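Local coordinates for protein putative gamma-hydroxymuconic semialdehyde dehydrogenase (Pseudomonas, PDB 4GO3) that probably oxidises an aldehyde, gamma-hydroxymuconic semialdehyde, with a nicotinamide cofactor, as a member of the aldehyde dehydrogenase family, at residues Gly113-Ala116 / Asp117-Gly121; Thr324-Leu327 / Arg328-Arg331; Leu333-Ile336 / Asp337-Ile340. The protein carries 2 engineered substitutions. All coordinates share one frame; numbering follows the deposited sequence.

How the contacts relate
Contacts 2 and 3 both use helix 326-341 and follow each other along the chain, with their centres about 13 Å apart. Contact 2 takes in the N-cap and first turn of that helix and includes Arg-328, a residue of the NAD(+) site, although no cofactor is bound to this chain in the model. Contact 3 lies further along, where the side chain of Tyr-335 is about 6 Å from those of Arg-328 and Glu-381, both of that site. Contact 1 is remote: it is the turn after helix 94-113, on the opposite side of the chain's centre, with its own centre about 40 Å from that of contact 2 and about 47 Å from that of contact 3.

Contact 1 (Gly113-Ala116 / Asp117-Gly121); sequences GGMA and DKIEG
Ile-119 folds back so that its CG1 packs on CG of Met-115, 4.3 Å away, across a type I beta turn that carries the chain from helix 94-113 toward strand 122-124. The turn is defined by the backbone angles of Ala-116 and Asp-117 and by one bond, from N of Lys-118 to O of Met-115 (3.1 Å, 149° at the hydrogen). N of Lys-118 stands 61° out of the carbonyl plane of Met-115, not on a lone pair. With chi1 at -62°, CG1 of Ile-119 is placed opposite its own carbonyl carbon, which sets it beside O of Met-115, 3.2 Å away. Met-115 also reaches Phe-461 and Ile-464 on helix 460-466, and Ile-119 meets the same Ile-464, while Asp-117 touches Ala-61 and Ala-62 of helix 61-77. Replacing Ile-119 by an alanine here would probably open a gap beside Met-115 and Ile-464 and leave the methionine side chain freer to shift. The ammonium end of Lys-118 is modelled implausibly near Gly-114, making its pairing with Asp-117 doubtful. Beyond CG1, the CD1 methyl of Ile-119 lies 3.8 Å from O of Ala-116.

Contact 2 (Thr324-Leu327 / Arg328-Arg331); sequences TSAL and RRDR
Ser-325 turns its hydroxyl onto the backbone of Arg-328: OG accepts from N of Arg-328 at 2.8 Å, and the bond is nearly straight, 169° at the hydrogen. The serine's chi1 of 91° places OG at the N-terminal end of helix 326-341, where it also lies 3.3 Å from CB of Arg-328. The carbonyl of the same serine is used as well, O of Ser-325 receiving N of Arg-329 at 3.0 Å, so its hydroxyl and carbonyl together satisfy two N-H groups of the helix start. Bonds to Ala-326 O from Asp-330 N and to Leu-327 O from Arg-331 N continue the helical pattern.

The side chain of Arg-329 leaves the helix with CG opposite its backbone N (chi1 -173°), then bends at its next two torsions. This brings NH2 to 4.0 Å from CB of Ala-326 and points NE at the next residue's carboxylate. The resulting salt bridge, NE of Arg-329 to OD1 of Asp-330 at 2.9 Å, lies near the guanidinium plane and helps fix the rotation of that group; NH1 adds a weak bond to O of Gly-361. Arg-328, likewise bent along its chain, instead touches Trp-148 and Phe-383. The arrangement is a serine N-cap at the head of a helix, and it engages the backbone N-H of Arg-328, an NAD(+)-site residue whose side chain lies beside Trp-148.

Contact 3 (Leu333-Ile336 / Asp337-Ile340); sequences LSYI and DIAI
Ile-340 lies back against Ile-336 one helical turn earlier, and its chain can be traced outward along that residue. CB is 3.7 Å from O of Ile-336; CG1, set beside the backbone N by a chi1 of -74°, is 3.5 Å from the same O of Ile-336. At the tip, CD1 of Ile-340 is 3.4 Å from O and 4.0 Å from CG2 of Ile-336, the two branches crossing obliquely in an apolar touch. The same carbonyl accepts from the helix backbone, N of Ile-340 to O of Ile-336 at 2.9 Å, so the isoleucine's aliphatic arm runs beside a carbonyl already engaged.

A second apolar pair forms three residues apart: CG1 of Ile-338 comes to the edge of the Tyr-335 ring, 4.3 Å from CD2 of Tyr-335, rather than over its face. N of Asp-337 gives a nearly straight bond to O of Leu-333 (2.8 Å, 169°). The hydroxyl of Ser-334 is hydrogen-bonded to O of Asp-330, the turn before.

These intervals of three and four residues are those of a regular alpha helix. Nearby loops flank helix 326-341, with Leu-333 on Val-364, Tyr-335 on Val-382, and Tyr-335 and Ile-338 both on Arg-376. The helix rests on strand 386-392 of the seven-stranded sheet, Ile-336 and Ala-339 both touching Phe-386.

Contact 1 (Gly113-Ala116 / Asp117-Gly121)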
loop_
_atom_site.group_PDB
_atom_site.type_symbol
_atom_site.label_atom_id
_atom_site.label_comp_id
_atom_site.label_asym_id
_atom_site.label_seq_id
_atom_site.Cartn_x
_atom_site.Cartn_y
_atom_site.Cartn_z
ATOM N N GLY A 113 10.072 -6.833 -19.094
ATOM C CA GLY A 113 11.074 -7.844 -19.282
ATOM C C GLY A 113 12.426 -7.207 -19.175
ATOM O O GLY A 113 13.389 -7.841 -18.815
ATOM N N GLY A 114 12.499 -5.935 -19.503
ATOM C CA GLY A 114 13.739 -5.217 -19.404
ATOM C C GLY A 114 13.790 -4.459 -18.104
ATOM O O GLY A 114 14.801 -3.882 -17.756
ATOM N N MET A 115 12.686 -4.471 -17.381
ATOM C CA MET A 115 12.609 -3.810 -16.096
ATOM C C MET A 115 13.131 -4.708 -15.006
ATOM O O MET A 115 13.463 -4.250 -13.941
ATOM C CB MET A 115 11.167 -3.399 -15.799
ATOM C CG MET A 115 10.870 -3.074 -14.359
ATOM S SD MET A 115 11.626 -1.569 -13.758
ATOM C CE MET A 115 10.851 -0.330 -14.745
ATOM N N ALA A 116 13.220 -5.990 -15.309
ATOM C CA ALA A 116 13.534 -7.033 -14.353
ATOM C C ALA A 116 14.865 -6.916 -13.649
ATOM O O ALA A 116 14.939 -7.018 -12.445
ATOM C CB ALA A 116 13.438 -8.359 -15.023
ATOM N N ASP A 117 15.931 -6.744 -14.407
ATOM C CA ASP A 117 17.245 -6.620 -13.796
ATOM C C ASP A 117 17.570 -5.177 -13.604
ATOM O O ASP A 117 18.725 -4.807 -13.550
ATOM C CB ASP A 117 18.330 -7.283 -14.631
ATOM C CG ASP A 117 18.120 -7.097 -16.074
ATOM O OD1 ASP A 117 17.057 -6.603 -16.443
ATOM O OD2 ASP A 117 19.003 -7.442 -16.843
ATOM N N LYS A 118 16.559 -4.332 -13.516
ATOM C CA LYS A 118 16.771 -2.925 -13.243
ATOM C C LYS A 118 16.083 -2.553 -11.944
ATOM O O LYS A 118 16.029 -1.406 -11.565
ATOM C CB LYS A 118 16.263 -2.062 -14.395
ATOM C CG LYS A 118 16.417 -2.706 -15.741
ATOM C CD LYS A 118 17.494 -2.073 -16.568
ATOM C CE LYS A 118 17.873 -2.961 -17.729
ATOM N NZ LYS A 118 17.002 -4.168 -17.888
ATOM N N ILE A 119 15.552 -3.557 -11.276
ATOM C CA ILE A 119 14.915 -3.393 -9.990
ATOM C C ILE A 119 16.018 -3.426 -8.957
ATOM O O ILE A 119 16.601 -4.475 -8.691
ATOM C CB ILE A 119 13.929 -4.542 -9.733
ATOM C CG1 ILE A 119 12.817 -4.531 -10.778
ATOM C CG2 ILE A 119 13.333 -4.437 -8.352
ATOM C CD1 ILE A 119 11.817 -5.684 -10.655
ATOM N N GLU A 120 16.318 -2.276 -8.370
ATOM C CA GLU A 120 17.491 -2.195 -7.506
ATOM C C GLU A 120 17.164 -1.860 -6.077
ATOM O O GLU A 120 16.220 -1.124 -5.809
ATOM C CB GLU A 120 18.482 -1.182 -8.064
ATOM C CG GLU A 120 19.041 -1.603 -9.392
ATOM C CD GLU A 120 20.076 -0.651 -9.923
ATOM O OE1 GLU A 120 20.288 0.420 -9.298
ATOM O OE2 GLU A 120 20.687 -0.985 -10.958
ATOM N N GLY A 121 17.951 -2.418 -5.163
ATOM C CA GLY A 121 17.836 -2.084 -3.762
ATOM C C GLY A 121 18.656 -0.838 -3.524
ATOM O O GLY A 121 19.014 -0.122 -4.455
#

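Contact 2 (Thr324-Leu327 / Arg328-Arg331)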
loop_
_atom_site.group_PDB
_atom_site.type_symbol
_atom_site.label_atom_id
_atom_site.label_comp_id
_atom_site.label_asym_id
_atom_site.label_seq_id
_atom_site.Cartn_x
_atom_site.Cartn_y
_atom_site.Cartn_z
ATOM N N THR A 324 -19.490 -5.690 -23.721
ATOM C CA THR A 324 -19.071 -7.085 -23.711
ATOM C C THR A 324 -20.035 -8.022 -22.960
ATOM O O THR A 324 -20.009 -9.233 -23.159
ATOM C CB THR A 324 -17.623 -7.247 -23.226
ATOM O OG1 THR A 324 -17.618 -7.766 -21.896
ATOM C CG2 THR A 324 -16.911 -5.930 -23.269
ATOM N N SER A 325 -20.898 -7.464 -22.124
ATOM C CA SER A 325 -21.916 -8.287 -21.468
ATOM C C SER A 325 -23.325 -7.718 -21.614
ATOM O O SER A 325 -23.526 -6.506 -21.663
ATOM C CB SER A 325 -21.600 -8.509 -19.984
ATOM O OG SER A 325 -22.198 -7.499 -19.193
ATOM N N ALA A 326 -24.299 -8.615 -21.676
ATOM C CA ALA A 326 -25.702 -8.228 -21.744
ATOM C C ALA A 326 -26.093 -7.401 -20.526
ATOM O O ALA A 326 -26.799 -6.406 -20.637
ATOM C CB ALA A 326 -26.567 -9.441 -21.845
ATOM N N LEU A 327 -25.651 -7.818 -19.360
ATOM C CA LEU A 327 -25.863 -7.022 -18.175
ATOM C C LEU A 327 -25.291 -5.597 -18.320
ATOM O O LEU A 327 -25.994 -4.642 -18.062
ATOM C CB LEU A 327 -25.299 -7.742 -16.953
ATOM C CG LEU A 327 -26.083 -7.757 -15.646
ATOM C CD1 LEU A 327 -25.183 -7.271 -14.541
ATOM C CD2 LEU A 327 -27.330 -6.910 -15.720
ATOM N N ARG A 328 -24.035 -5.465 -18.707
ATOM C CA ARG A 328 -23.494 -4.143 -18.921
ATOM C C ARG A 328 -24.476 -3.381 -19.781
ATOM O O ARG A 328 -24.920 -2.305 -19.419
ATOM C CB ARG A 328 -22.141 -4.216 -19.610
ATOM C CG ARG A 328 -21.279 -3.015 -19.363
ATOM C CD ARG A 328 -21.964 -2.089 -18.431
ATOM N NE ARG A 328 -21.158 -1.839 -17.260
ATOM C CZ ARG A 328 -21.316 -2.461 -16.106
ATOM N NH1 ARG A 328 -22.262 -3.373 -15.983
ATOM N NH2 ARG A 328 -20.532 -2.170 -15.076
ATOM N N ARG A 329 -24.831 -3.944 -20.919
ATOM C CA ARG A 329 -25.760 -3.293 -21.800
ATOM C C ARG A 329 -26.964 -2.785 -21.039
ATOM O O ARG A 329 -27.393 -1.665 -21.217
ATOM C CB ARG A 329 -26.195 -4.255 -22.882
ATOM C CG ARG A 329 -27.020 -3.610 -23.931
ATOM C CD ARG A 329 -28.462 -3.945 -23.723
ATOM N NE ARG A 329 -28.689 -5.373 -23.564
ATOM C CZ ARG A 329 -28.757 -6.228 -24.573
ATOM N NH1 ARG A 329 -28.606 -5.796 -25.812
ATOM N NH2 ARG A 329 -28.969 -7.513 -24.347
ATOM N N ASP A 330 -27.507 -3.622 -20.178
ATOM C CA ASP A 330 -28.765 -3.348 -19.552
ATOM C C ASP A 330 -28.594 -2.225 -18.614
ATOM O O ASP A 330 -29.503 -1.483 -18.348
ATOM C CB ASP A 330 -29.230 -4.546 -18.746
ATOM C CG ASP A 330 -29.578 -5.728 -19.592
ATOM O OD1 ASP A 330 -29.446 -5.646 -20.805
ATOM O OD2 ASP A 330 -29.969 -6.753 -19.046
ATOM N N ARG A 331 -27.408 -2.134 -18.050
ATOM C CA ARG A 331 -27.146 -1.137 -17.054
ATOM C C ARG A 331 -26.935 0.172 -17.726
ATOM O O ARG A 331 -27.382 1.179 -17.249
ATOM C CB ARG A 331 -25.916 -1.500 -16.259
ATOM C CG ARG A 331 -26.188 -2.390 -15.073
ATOM C CD ARG A 331 -24.893 -2.748 -14.401
ATOM N NE ARG A 331 -24.327 -1.606 -13.705
ATOM C CZ ARG A 331 -24.436 -1.417 -12.403
ATOM N NH1 ARG A 331 -25.085 -2.292 -11.670
ATOM N NH2 ARG A 331 -23.895 -0.364 -11.833
#

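Contact 3 (Leu333-Ile336 / Asp337-Ile340)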
loop_
_atom_site.group_PDB
_atom_site.type_symbol
_atom_site.label_atom_id
_atom_site.label_comp_id
_atom_site.label_asym_id
_atom_site.label_seq_id
_atom_site.Cartn_x
_atom_site.Cartn_y
_atom_site.Cartn_z
ATOM N N LEU A 333 -28.153 1.171 -20.519
ATOM C CA LEU A 333 -29.463 1.661 -20.917
ATOM C C LEU A 333 -30.215 2.250 -19.720
ATOM O O LEU A 333 -30.799 3.331 -19.809
ATOM C CB LEU A 333 -30.274 0.563 -21.608
ATOM C CG LEU A 333 -29.608 0.052 -22.889
ATOM C CD1 LEU A 333 -30.441 -1.004 -23.555
ATOM C CD2 LEU A 333 -29.371 1.189 -23.845
ATOM N N SER A 334 -30.190 1.544 -18.599
ATOM C CA SER A 334 -30.751 2.091 -17.371
ATOM C C SER A 334 -30.207 3.487 -17.110
ATOM O O SER A 334 -30.981 4.419 -16.922
ATOM C CB SER A 334 -30.435 1.192 -16.176
ATOM O OG SER A 334 -30.631 -0.162 -16.524
ATOM N N TYR A 335 -28.889 3.627 -17.095
ATOM C CA TYR A 335 -28.230 4.916 -16.916
ATOM C C TYR A 335 -28.756 5.964 -17.891
ATOM O O TYR A 335 -29.026 7.101 -17.518
ATOM C CB TYR A 335 -26.717 4.760 -17.107
ATOM C CG TYR A 335 -25.996 4.314 -15.874
ATOM C CD1 TYR A 335 -25.046 3.316 -15.918
ATOM C CD2 TYR A 335 -26.276 4.888 -14.661
ATOM C CE1 TYR A 335 -24.402 2.908 -14.786
ATOM C CE2 TYR A 335 -25.633 4.490 -13.530
ATOM C CZ TYR A 335 -24.701 3.506 -13.593
ATOM O OH TYR A 335 -24.078 3.148 -12.432
ATOM N N ILE A 336 -28.887 5.577 -19.147
ATOM C CA ILE A 336 -29.446 6.452 -20.155
ATOM C C ILE A 336 -30.838 6.913 -19.755
ATOM O O ILE A 336 -31.147 8.107 -19.794
ATOM C CB ILE A 336 -29.513 5.758 -21.503
ATOM C CG1 ILE A 336 -28.124 5.738 -22.140
ATOM C CG2 ILE A 336 -30.494 6.465 -22.396
ATOM C CD1 ILE A 336 -28.069 4.955 -23.445
ATOM N N ASP A 337 -31.654 5.952 -19.382
ATOM C CA ASP A 337 -32.978 6.243 -18.927
ATOM C C ASP A 337 -32.923 7.167 -17.746
ATOM O O ASP A 337 -33.765 8.008 -17.599
ATOM C CB ASP A 337 -33.713 4.967 -18.554
ATOM C CG ASP A 337 -34.133 4.185 -19.742
ATOM O OD1 ASP A 337 -34.218 4.788 -20.807
ATOM O OD2 ASP A 337 -34.365 2.974 -19.637
ATOM N N ILE A 338 -31.976 6.979 -16.852
ATOM C CA ILE A 338 -31.995 7.798 -15.668
ATOM C C ILE A 338 -31.307 9.116 -15.982
ATOM O O ILE A 338 -31.650 10.157 -15.443
ATOM C CB ILE A 338 -31.454 7.035 -14.434
ATOM C CG1 ILE A 338 -29.943 7.138 -14.322
ATOM C CG2 ILE A 338 -31.854 5.582 -14.508
ATOM C CD1 ILE A 338 -29.478 7.819 -13.074
ATOM N N ALA A 339 -30.371 9.075 -16.909
ATOM C CA ALA A 339 -29.798 10.296 -17.414
ATOM C C ALA A 339 -30.915 11.202 -17.897
ATOM O O ALA A 339 -30.879 12.399 -17.690
ATOM C CB ALA A 339 -28.857 9.997 -18.542
ATOM N N ILE A 340 -31.900 10.629 -18.567
ATOM C CA ILE A 340 -33.008 11.409 -19.064
ATOM C C ILE A 340 -34.164 11.812 -18.162
ATOM O O ILE A 340 -34.567 12.967 -18.133
ATOM C CB ILE A 340 -33.802 10.634 -20.095
ATOM C CG1 ILE A 340 -33.026 10.573 -21.410
ATOM C CG2 ILE A 340 -35.139 11.287 -20.293
ATOM C CD1 ILE A 340 -33.260 9.327 -22.200
#